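Local coordinates for protein 3-oxoadipate enol-lactonase (Burkholderia xenovorans, PDB 2XUA) that probably hydrolyses 3-oxoadipate enol-lactone to 3-oxoadipate, a step in the bacterial breakdown of catechol, at residues Ser34-Trp42 with Arg57-His65; Pro156-Met164 with Ala242-Arg250. One frame throughout, in Å; residues are numbered along the deposited sequence.

Contact 1 (Ser34-Trp42 with Arg57-His65). With SHF (laevulinic acid), chain C.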
loop_
_atom_site.group_PDB
_atom_site.type_symbol
_atom_site.label_atom_id
_atom_site.label_comp_id
_atom_site.label_asym_id
_atom_site.label_seq_id
_atom_site.Cartn_x
_atom_site.Cartn_y
_atom_site.Cartn_z
ATOM N N SER B 34 -7.307 0.091 11.536
ATOM C CA SER B 34 -7.885 1.378 11.988
ATOM C C SER B 34 -8.761 1.999 10.916
ATOM O O SER B 34 -8.540 1.791 9.691
ATOM C CB SER B 34 -6.710 2.341 12.227
ATOM O OG SER B 34 -7.171 3.445 13.049
ATOM N N LEU B 35 -9.722 2.837 11.339
ATOM C CA LEU B 35 -10.414 3.715 10.394
ATOM C C LEU B 35 -9.471 4.510 9.473
ATOM O O LEU B 35 -8.555 5.155 9.944
ATOM C CB LEU B 35 -11.342 4.680 11.173
ATOM C CG LEU B 35 -12.196 5.637 10.393
ATOM C CD1 LEU B 35 -13.237 4.862 9.605
ATOM C CD2 LEU B 35 -12.817 6.586 11.408
ATOM N N GLY B 36 -9.757 4.529 8.155
ATOM C CA GLY B 36 -8.967 5.280 7.176
ATOM C C GLY B 36 -7.642 4.597 6.823
ATOM O O GLY B 36 -6.773 5.235 6.246
ATOM N N THR B 37 -7.484 3.297 7.151
ATOM C CA THR B 37 -6.267 2.566 6.724
ATOM C C THR B 37 -6.694 1.370 5.887
ATOM O O THR B 37 -7.868 1.044 5.819
ATOM C CB THR B 37 -5.418 2.064 7.915
ATOM O OG1 THR B 37 -6.170 1.088 8.630
ATOM C CG2 THR B 37 -5.093 3.221 8.874
ATOM N N ASP B 38 -5.737 0.699 5.280
ATOM C CA ASP B 38 -6.030 -0.577 4.670
ATOM C C ASP B 38 -5.038 -1.586 5.207
ATOM O O ASP B 38 -4.264 -1.273 6.104
ATOM C CB ASP B 38 -6.017 -0.492 3.146
ATOM C CG ASP B 38 -4.639 -0.349 2.539
ATOM O OD1 ASP B 38 -3.658 -0.270 3.269
ATOM O OD2 ASP B 38 -4.532 -0.335 1.286
ATOM N N LEU B 39 -5.040 -2.806 4.651
ATOM C CA LEU B 39 -4.260 -3.851 5.272
ATOM C C LEU B 39 -2.745 -3.698 5.199
ATOM O O LEU B 39 -2.036 -4.468 5.863
ATOM C CB LEU B 39 -4.767 -5.219 4.826
ATOM C CG LEU B 39 -4.472 -6.023 3.543
ATOM C CD1 LEU B 39 -5.630 -6.374 2.732
ATOM C CD2 LEU B 39 -3.192 -5.785 2.716
ATOM N N SER B 40 -2.253 -2.727 4.406
ATOM C CA SER B 40 -0.819 -2.399 4.366
ATOM C C SER B 40 -0.319 -1.851 5.684
ATOM O O SER B 40 0.909 -1.862 5.971
ATOM C CB SER B 40 -0.497 -1.403 3.212
ATOM O OG SER B 40 -1.038 -0.073 3.451
HETATM N N MSE B 41 -1.243 -1.346 6.515
HETATM C CA MSE B 41 -0.785 -0.750 7.802
HETATM C C MSE B 41 -0.111 -1.774 8.716
HETATM O O MSE B 41 0.669 -1.401 9.554
HETATM C CB MSE B 41 -1.934 -0.062 8.534
HETATM C CG MSE B 41 -2.981 -1.075 9.016
HETATM SE SE MSE B 41 -3.905 -0.300 10.514
HETATM C CE MSE B 41 -2.552 -0.425 11.904
ATOM N N TRP B 42 -0.363 -3.086 8.511
ATOM C CA TRP B 42 0.218 -4.104 9.365
ATOM C C TRP B 42 1.504 -4.672 8.751
ATOM O O TRP B 42 2.052 -5.616 9.254
ATOM C CB TRP B 42 -0.782 -5.267 9.482
ATOM C CG TRP B 42 -1.983 -4.893 10.298
ATOM C CD1 TRP B 42 -3.264 -4.793 9.858
ATOM C CD2 TRP B 42 -2.006 -4.643 11.718
ATOM N NE1 TRP B 42 -4.086 -4.421 10.905
ATOM C CE2 TRP B 42 -3.353 -4.338 12.061
ATOM C CE3 TRP B 42 -1.024 -4.582 12.704
ATOM C CZ2 TRP B 42 -3.756 -4.010 13.370
ATOM C CZ3 TRP B 42 -1.404 -4.279 14.022
ATOM C CH2 TRP B 42 -2.780 -3.977 14.336
ATOM N N ARG B 57 -5.102 -10.853 7.054
ATOM C CA ARG B 57 -5.426 -9.416 7.058
ATOM C C ARG B 57 -6.572 -9.173 6.105
ATOM O O ARG B 57 -6.779 -9.964 5.149
ATOM C CB ARG B 57 -4.224 -8.610 6.553
ATOM C CG ARG B 57 -3.107 -8.556 7.573
ATOM C CD ARG B 57 -1.947 -7.744 6.921
ATOM N NE ARG B 57 -1.202 -8.601 5.997
ATOM C CZ ARG B 57 -0.379 -8.162 5.010
ATOM N NH1 ARG B 57 -0.239 -6.881 4.755
ATOM N NH2 ARG B 57 0.333 -9.015 4.274
ATOM N N TYR B 58 -7.289 -8.063 6.286
ATOM C CA TYR B 58 -8.379 -7.778 5.395
ATOM C C TYR B 58 -8.633 -6.273 5.402
ATOM O O TYR B 58 -8.205 -5.564 6.312
ATOM C CB TYR B 58 -9.642 -8.601 5.816
ATOM C CG TYR B 58 -10.284 -8.108 7.080
ATOM C CD1 TYR B 58 -11.451 -7.318 7.043
ATOM C CD2 TYR B 58 -9.771 -8.450 8.319
ATOM C CE1 TYR B 58 -12.034 -6.820 8.245
ATOM C CE2 TYR B 58 -10.341 -7.973 9.510
ATOM C CZ TYR B 58 -11.452 -7.144 9.449
ATOM O OH TYR B 58 -12.008 -6.698 10.611
ATOM N N ASP B 59 -9.282 -5.799 4.354
ATOM C CA ASP B 59 -9.757 -4.420 4.305
ATOM C C ASP B 59 -11.158 -4.395 4.895
ATOM O O ASP B 59 -12.102 -5.014 4.367
ATOM C CB ASP B 59 -9.726 -3.886 2.878
ATOM C CG ASP B 59 -8.293 -3.553 2.417
ATOM O OD1 ASP B 59 -7.411 -3.530 3.258
ATOM O OD2 ASP B 59 -8.025 -3.299 1.230
ATOM N N THR B 60 -11.289 -3.657 5.986
ATOM C CA THR B 60 -12.615 -3.491 6.623
ATOM C C THR B 60 -13.608 -2.956 5.586
ATOM O O THR B 60 -13.241 -2.230 4.675
ATOM C CB THR B 60 -12.453 -2.490 7.792
ATOM O OG1 THR B 60 -11.494 -3.000 8.735
ATOM C CG2 THR B 60 -13.827 -2.255 8.545
ATOM N N ARG B 61 -14.888 -3.287 5.698
ATOM C CA ARG B 61 -15.856 -2.718 4.750
ATOM C C ARG B 61 -15.703 -1.183 4.697
ATOM O O ARG B 61 -15.374 -0.535 5.684
ATOM C CB ARG B 61 -17.312 -3.070 5.158
ATOM C CG ARG B 61 -17.655 -2.695 6.564
ATOM C CD ARG B 61 -19.249 -2.740 6.681
ATOM N NE ARG B 61 -19.718 -4.133 6.567
ATOM C CZ ARG B 61 -20.947 -4.515 6.207
ATOM N NH1 ARG B 61 -21.882 -3.611 5.912
ATOM N NH2 ARG B 61 -21.249 -5.812 6.178
ATOM N N GLY B 62 -15.926 -0.633 3.532
ATOM C CA GLY B 62 -15.773 0.794 3.282
ATOM C C GLY B 62 -14.342 1.234 3.045
ATOM O O GLY B 62 -14.131 2.424 2.863
ATOM N N HIS B 63 -13.372 0.295 3.103
ATOM C CA HIS B 63 -11.922 0.637 3.030
ATOM C C HIS B 63 -11.190 -0.120 1.936
ATOM O O HIS B 63 -11.614 -1.194 1.478
ATOM C CB HIS B 63 -11.194 0.318 4.350
ATOM C CG HIS B 63 -11.604 1.190 5.512
ATOM N ND1 HIS B 63 -12.790 1.014 6.200
ATOM C CD2 HIS B 63 -10.980 2.245 6.101
ATOM C CE1 HIS B 63 -12.878 1.929 7.155
ATOM N NE2 HIS B 63 -11.785 2.677 7.124
ATOM N N GLY B 64 -10.070 0.464 1.509
ATOM C CA GLY B 64 -9.076 -0.278 0.788
ATOM C C GLY B 64 -9.698 -0.763 -0.484
ATOM O O GLY B 64 -10.271 0.052 -1.251
ATOM N N HIS B 65 -9.599 -2.074 -0.702
ATOM C CA HIS B 65 -10.131 -2.651 -1.918
ATOM C C HIS B 65 -11.377 -3.444 -1.653
ATOM O O HIS B 65 -11.818 -4.225 -2.506
ATOM C CB HIS B 65 -9.048 -3.480 -2.593
ATOM C CG HIS B 65 -7.987 -2.614 -3.169
ATOM N ND1 HIS B 65 -8.097 -2.062 -4.426
ATOM C CD2 HIS B 65 -6.870 -2.083 -2.614
ATOM C CE1 HIS B 65 -7.071 -1.258 -4.642
ATOM N NE2 HIS B 65 -6.308 -1.255 -3.558
HETATM C C4 SHF C . -9.436 7.788 11.962
HETATM C C5 SHF C . -8.652 6.486 12.173
HETATM C C3 SHF C . -9.913 8.602 13.176
HETATM C C2 SHF C . -9.174 8.436 14.529
HETATM C C1 SHF C . -9.344 9.706 15.464
HETATM O O4 SHF C . -9.643 8.206 10.808
HETATM O O1 SHF C . -8.387 10.502 15.411
HETATM O OH1 SHF C . -10.329 9.835 16.267
HETATM O O HOH W 1 -10.649 0.029 9.020
HETATM O O HOH W 2 -9.490 -1.180 6.637
HETATM O O HOH W 3 -8.901 2.523 3.081
#
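Leu-39 N donates to Asp-59 OD1 at 2.8 Å, nearly in line with the C-O bond. Asp-59 OD2 takes His-65 N at 2.8 Å, on the anti side but tilted out of the carboxylate plane. One acid thus ties the start of the 3-10 turn 39-42 to its own loop. CB of Asp-38 also leans on Asp-59 OD1. The carboxylate of Asp-38 turns to Ser-40 instead: OD1 accepts from the backbone N in an Asx turn and from OG at 2.6 Å. OD2 of Asp-38 and OD2 of Asp-59 are 4.6 Å apart; the like charges may repel, while the donors on each acid would probably offset this.

This is the alpha/beta hydrolase fold. Segment 34-42 follows strand 28-32, where relatives commonly carry part of the oxyanion hole. Here Ser-34 and Leu-35 line the pocket of laevulinic acid. The imidazole of His-63 fixes that loop: NE2 accepts from Gly-36 N at 2.9 Å, in the ring plane and nearly straight (167°). ND1 donates to Arg-61 O, so the ring is pinned at two edge positions. Leu-35 CD1 meets the ring edge at 3.6 Å from His-63 NE2, while its CD2 turns to the ligand. Water 2 links Thr-37 O to Thr-60 N.

Arg-57 bends at chi3 (-79°) and brings NH1 to Leu-39 O at 3.2 Å, above the carbonyl plane. Arg-57 CD lies 3.7 Å from Trp-42 CB. NH2 bridges to Asp-19 and to Asp-176 of the second subunit.

Contact 2 (Pro156-Met164 with Ala242-Arg250). With SHF (laevulinic acid), chain C.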
loop_
_atom_site.group_PDB
_atom_site.type_symbol
_atom_site.label_atom_id
_atom_site.label_comp_id
_atom_site.label_asym_id
_atom_site.label_seq_id
_atom_site.Cartn_x
_atom_site.Cartn_y
_atom_site.Cartn_z
ATOM N N PRO B 156 -2.245 14.095 11.859
ATOM C CA PRO B 156 -1.421 14.489 12.975
ATOM C C PRO B 156 -1.847 13.823 14.256
ATOM O O PRO B 156 -1.063 13.810 15.211
ATOM C CB PRO B 156 -1.637 16.019 13.062
ATOM C CG PRO B 156 -1.957 16.379 11.620
ATOM C CD PRO B 156 -2.905 15.256 11.248
ATOM N N ARG B 157 -3.057 13.271 14.310
ATOM C CA ARG B 157 -3.445 12.547 15.532
ATOM C C ARG B 157 -2.854 11.134 15.586
ATOM O O ARG B 157 -3.004 10.436 16.596
ATOM C CB ARG B 157 -4.975 12.494 15.646
ATOM C CG ARG B 157 -5.559 13.897 15.990
ATOM C CD ARG B 157 -7.046 13.984 15.588
ATOM N NE ARG B 157 -7.916 13.093 16.372
ATOM C CZ ARG B 157 -8.186 13.218 17.686
ATOM N NH1 ARG B 157 -7.629 14.199 18.424
ATOM N NH2 ARG B 157 -9.016 12.346 18.269
ATOM N N TRP B 158 -2.215 10.704 14.501
ATOM C CA TRP B 158 -1.778 9.302 14.382
ATOM C C TRP B 158 -0.314 9.136 14.705
ATOM O O TRP B 158 0.101 8.061 15.105
ATOM C CB TRP B 158 -1.996 8.835 12.939
ATOM C CG TRP B 158 -3.433 8.540 12.616
ATOM C CD1 TRP B 158 -4.564 8.809 13.371
ATOM C CD2 TRP B 158 -3.888 7.900 11.417
ATOM N NE1 TRP B 158 -5.700 8.397 12.673
ATOM C CE2 TRP B 158 -5.293 7.826 11.480
ATOM C CE3 TRP B 158 -3.224 7.409 10.282
ATOM C CZ2 TRP B 158 -6.044 7.277 10.458
ATOM C CZ3 TRP B 158 -3.963 6.836 9.278
ATOM C CH2 TRP B 158 -5.375 6.791 9.362
ATOM N N PHE B 159 0.490 10.188 14.521
ATOM C CA PHE B 159 1.930 10.075 14.807
ATOM C C PHE B 159 2.373 11.270 15.578
ATOM O O PHE B 159 1.752 12.330 15.405
ATOM C CB PHE B 159 2.707 10.041 13.469
ATOM C CG PHE B 159 2.333 8.867 12.597
ATOM C CD1 PHE B 159 2.747 7.590 12.914
ATOM C CD2 PHE B 159 1.523 9.045 11.494
ATOM C CE1 PHE B 159 2.407 6.472 12.114
ATOM C CE2 PHE B 159 1.176 7.945 10.693
ATOM C CZ PHE B 159 1.661 6.635 11.010
ATOM N N THR B 160 3.428 11.147 16.396
ATOM C CA THR B 160 3.997 12.360 17.025
ATOM C C THR B 160 4.579 13.238 15.911
ATOM O O THR B 160 4.848 12.741 14.791
ATOM C CB THR B 160 5.081 12.014 18.066
ATOM O OG1 THR B 160 6.153 11.312 17.405
ATOM C CG2 THR B 160 4.464 11.116 19.160
ATOM N N ALA B 161 4.647 14.543 16.166
ATOM C CA ALA B 161 5.272 15.510 15.247
ATOM C C ALA B 161 6.657 15.046 14.810
ATOM O O ALA B 161 7.052 15.198 13.638
ATOM C CB ALA B 161 5.392 16.919 15.914
ATOM N N ASP B 162 7.411 14.508 15.743
ATOM C CA ASP B 162 8.786 14.175 15.427
ATOM C C ASP B 162 8.821 12.995 14.444
ATOM O O ASP B 162 9.627 12.977 13.526
ATOM C CB ASP B 162 9.498 13.745 16.695
ATOM C CG ASP B 162 10.937 13.259 16.439
ATOM O OD1 ASP B 162 11.744 13.971 15.775
ATOM O OD2 ASP B 162 11.256 12.159 16.918
ATOM N N TYR B 163 7.990 11.983 14.672
ATOM C CA TYR B 163 7.988 10.830 13.753
ATOM C C TYR B 163 7.598 11.320 12.389
ATOM O O TYR B 163 8.140 10.855 11.389
ATOM C CB TYR B 163 6.996 9.762 14.219
ATOM C CG TYR B 163 6.979 8.554 13.293
ATOM C CD1 TYR B 163 7.841 7.521 13.496
ATOM C CD2 TYR B 163 6.108 8.484 12.222
ATOM C CE1 TYR B 163 7.882 6.430 12.622
ATOM C CE2 TYR B 163 6.151 7.424 11.336
ATOM C CZ TYR B 163 7.041 6.390 11.569
ATOM O OH TYR B 163 7.100 5.322 10.736
HETATM N N MSE B 164 6.604 12.220 12.333
HETATM C CA MSE B 164 6.142 12.662 11.044
HETATM C C MSE B 164 7.240 13.405 10.300
HETATM O O MSE B 164 7.476 13.172 9.109
HETATM C CB MSE B 164 4.914 13.543 11.208
HETATM C CG MSE B 164 3.728 12.733 11.574
HETATM SE SE MSE B 164 2.120 13.808 11.376
HETATM C CE MSE B 164 2.615 15.283 12.548
ATOM N N ALA B 242 4.365 6.199 21.834
ATOM C CA ALA B 242 3.860 6.455 20.511
ATOM C C ALA B 242 2.518 7.151 20.636
ATOM O O ALA B 242 1.977 7.314 21.730
ATOM C CB ALA B 242 3.741 5.120 19.721
ATOM N N SER B 243 2.010 7.617 19.520
ATOM C CA SER B 243 0.658 8.152 19.435
ATOM C C SER B 243 -0.245 6.991 18.974
ATOM O O SER B 243 -0.061 5.840 19.406
ATOM C CB SER B 243 0.646 9.345 18.475
ATOM O OG SER B 243 -0.669 9.885 18.376
ATOM N N HIS B 244 -1.148 7.267 18.049
ATOM C CA HIS B 244 -2.292 6.423 17.836
ATOM C C HIS B 244 -1.964 5.176 16.952
ATOM O O HIS B 244 -2.510 4.102 17.181
ATOM C CB HIS B 244 -3.408 7.270 17.254
ATOM C CG HIS B 244 -4.704 6.551 17.081
ATOM N ND1 HIS B 244 -5.314 5.849 18.110
ATOM C CD2 HIS B 244 -5.533 6.455 16.007
ATOM C CE1 HIS B 244 -6.468 5.364 17.672
ATOM N NE2 HIS B 244 -6.626 5.717 16.402
ATOM N N ILE B 245 -1.081 5.330 15.953
ATOM C CA ILE B 245 -0.765 4.187 15.059
ATOM C C ILE B 245 0.570 3.637 15.535
ATOM O O ILE B 245 1.647 3.835 14.869
ATOM C CB ILE B 245 -0.731 4.661 13.605
ATOM C CG1 ILE B 245 -2.052 5.335 13.183
ATOM C CG2 ILE B 245 -0.343 3.467 12.681
ATOM C CD1 ILE B 245 -3.282 4.421 13.269
ATOM N N SER B 246 0.548 3.064 16.755
ATOM C CA SER B 246 1.758 2.649 17.466
ATOM C C SER B 246 2.488 1.471 16.845
ATOM O O SER B 246 3.685 1.285 17.076
ATOM C CB SER B 246 1.466 2.352 18.952
ATOM O OG SER B 246 0.751 1.161 19.145
ATOM N N ASN B 247 1.766 0.662 16.080
ATOM C CA ASN B 247 2.445 -0.486 15.413
ATOM C C ASN B 247 3.376 -0.013 14.273
ATOM O O ASN B 247 4.220 -0.780 13.776
ATOM C CB ASN B 247 1.401 -1.441 14.820
ATOM C CG ASN B 247 0.737 -0.855 13.617
ATOM O OD1 ASN B 247 0.089 0.189 13.728
ATOM N ND2 ASN B 247 0.936 -1.483 12.432
ATOM N N ILE B 248 3.174 1.212 13.811
ATOM C CA ILE B 248 4.108 1.874 12.906
ATOM C C ILE B 248 5.178 2.700 13.589
ATOM O O ILE B 248 6.371 2.467 13.395
ATOM C CB ILE B 248 3.374 2.694 11.869
ATOM C CG1 ILE B 248 2.726 1.713 10.913
ATOM C CG2 ILE B 248 4.380 3.533 11.004
ATOM C CD1 ILE B 248 1.831 2.380 9.919
ATOM N N GLU B 249 4.761 3.670 14.396
ATOM C CA GLU B 249 5.728 4.499 15.092
ATOM C C GLU B 249 6.690 3.713 16.011
ATOM O O GLU B 249 7.854 4.046 16.091
ATOM C CB GLU B 249 5.017 5.687 15.814
ATOM C CG GLU B 249 6.043 6.582 16.558
ATOM C CD GLU B 249 5.480 8.002 16.806
ATOM O OE1 GLU B 249 4.336 8.280 16.312
ATOM O OE2 GLU B 249 6.183 8.803 17.484
ATOM N N ARG B 250 6.220 2.700 16.741
ATOM C CA ARG B 250 7.092 1.902 17.545
ATOM C C ARG B 250 6.920 0.482 17.088
ATOM O O ARG B 250 6.602 -0.411 17.910
ATOM C CB ARG B 250 6.629 1.877 18.992
ATOM C CG ARG B 250 6.824 3.079 19.816
ATOM C CD ARG B 250 7.972 3.846 19.479
ATOM N NE ARG B 250 9.000 3.652 20.450
ATOM C CZ ARG B 250 9.808 4.611 20.896
ATOM N NH1 ARG B 250 9.722 5.856 20.453
ATOM N NH2 ARG B 250 10.732 4.297 21.803
HETATM C C4 SHF C . -9.436 7.788 11.962
HETATM C C5 SHF C . -8.652 6.486 12.173
HETATM C C3 SHF C . -9.913 8.602 13.176
HETATM C C2 SHF C . -9.174 8.436 14.529
HETATM C C1 SHF C . -9.344 9.706 15.464
HETATM O O4 SHF C . -9.643 8.206 10.808
HETATM O O1 SHF C . -8.387 10.502 15.411
HETATM O OH1 SHF C . -10.329 9.835 16.267
HETATM O O HOH W 4 -0.428 12.445 17.460
HETATM O O HOH W 5 2.121 6.976 16.767
#
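Thr-160 and Glu-249 are joined by two hydrogen bonds. Thr-160 OG1 donates to OE2 of Glu-249 at 2.5 Å, and Thr-160 N donates to OE1 of the same carboxylate at 3.0 Å. OE1 uses its syn lone pair; OE2 is met on the syn side, a little out of the plane. The pair of bonds holds the carboxylate in its rotation. The Glu-249 chain is extended, CG anti to its N (chi1 -180°), and so reaches Thr-160. Thr-160 is also the N-cap of helix 161-166, its OG1 accepting weakly from Tyr-163 N. Trp-158 O takes Ile-245 N at 3.1 Å, on a lone pair. Water 5 joins this carbonyl to Glu-249 OE1 and Ser-243 N.

His-244 fits the histidine of a Ser-His-Asp triad of the alpha/beta hydrolase fold, with Asp-217 at ND1 and Ser-100 nearby. Trp-158 CD1 lies at the imidazole edge, 3.7 Å from His-244 CD2. Arg-157 NE binds laevulinic acid O1 at 2.8 Å.

Ile-245 lies alongside Trp-158, CG1 and CD1 over one face of the indole. Phe-159 sets CE1 against Ile-248 CG2 at 3.7 Å. The side chains of Tyr-163 and Glu-249 pass each other pointing opposite ways, and Glu-249 CA makes a CH-pi contact over the phenol ring.

Following the chain from the N terminus, contact 1 comes first. It closes a short loop around helix 43-52 and ties the turn after strand 28-32 to the end of strand 54-58 and the loop that follows it. Contact 2 opens later and closes a much longer loop. That loop runs through helices 168-179 and 183-195 and then strands 209-214 and 236-240, joining the helical cap region to the loop after the last strand. The two contacts are in series, neither nested nor crossed. They still touch: Met-41 O probably accepts a hydrogen bond from Asn-247 ND2, and Trp-158 packs on Leu-35 and Thr-37. Both reach the bound laevulinic acid.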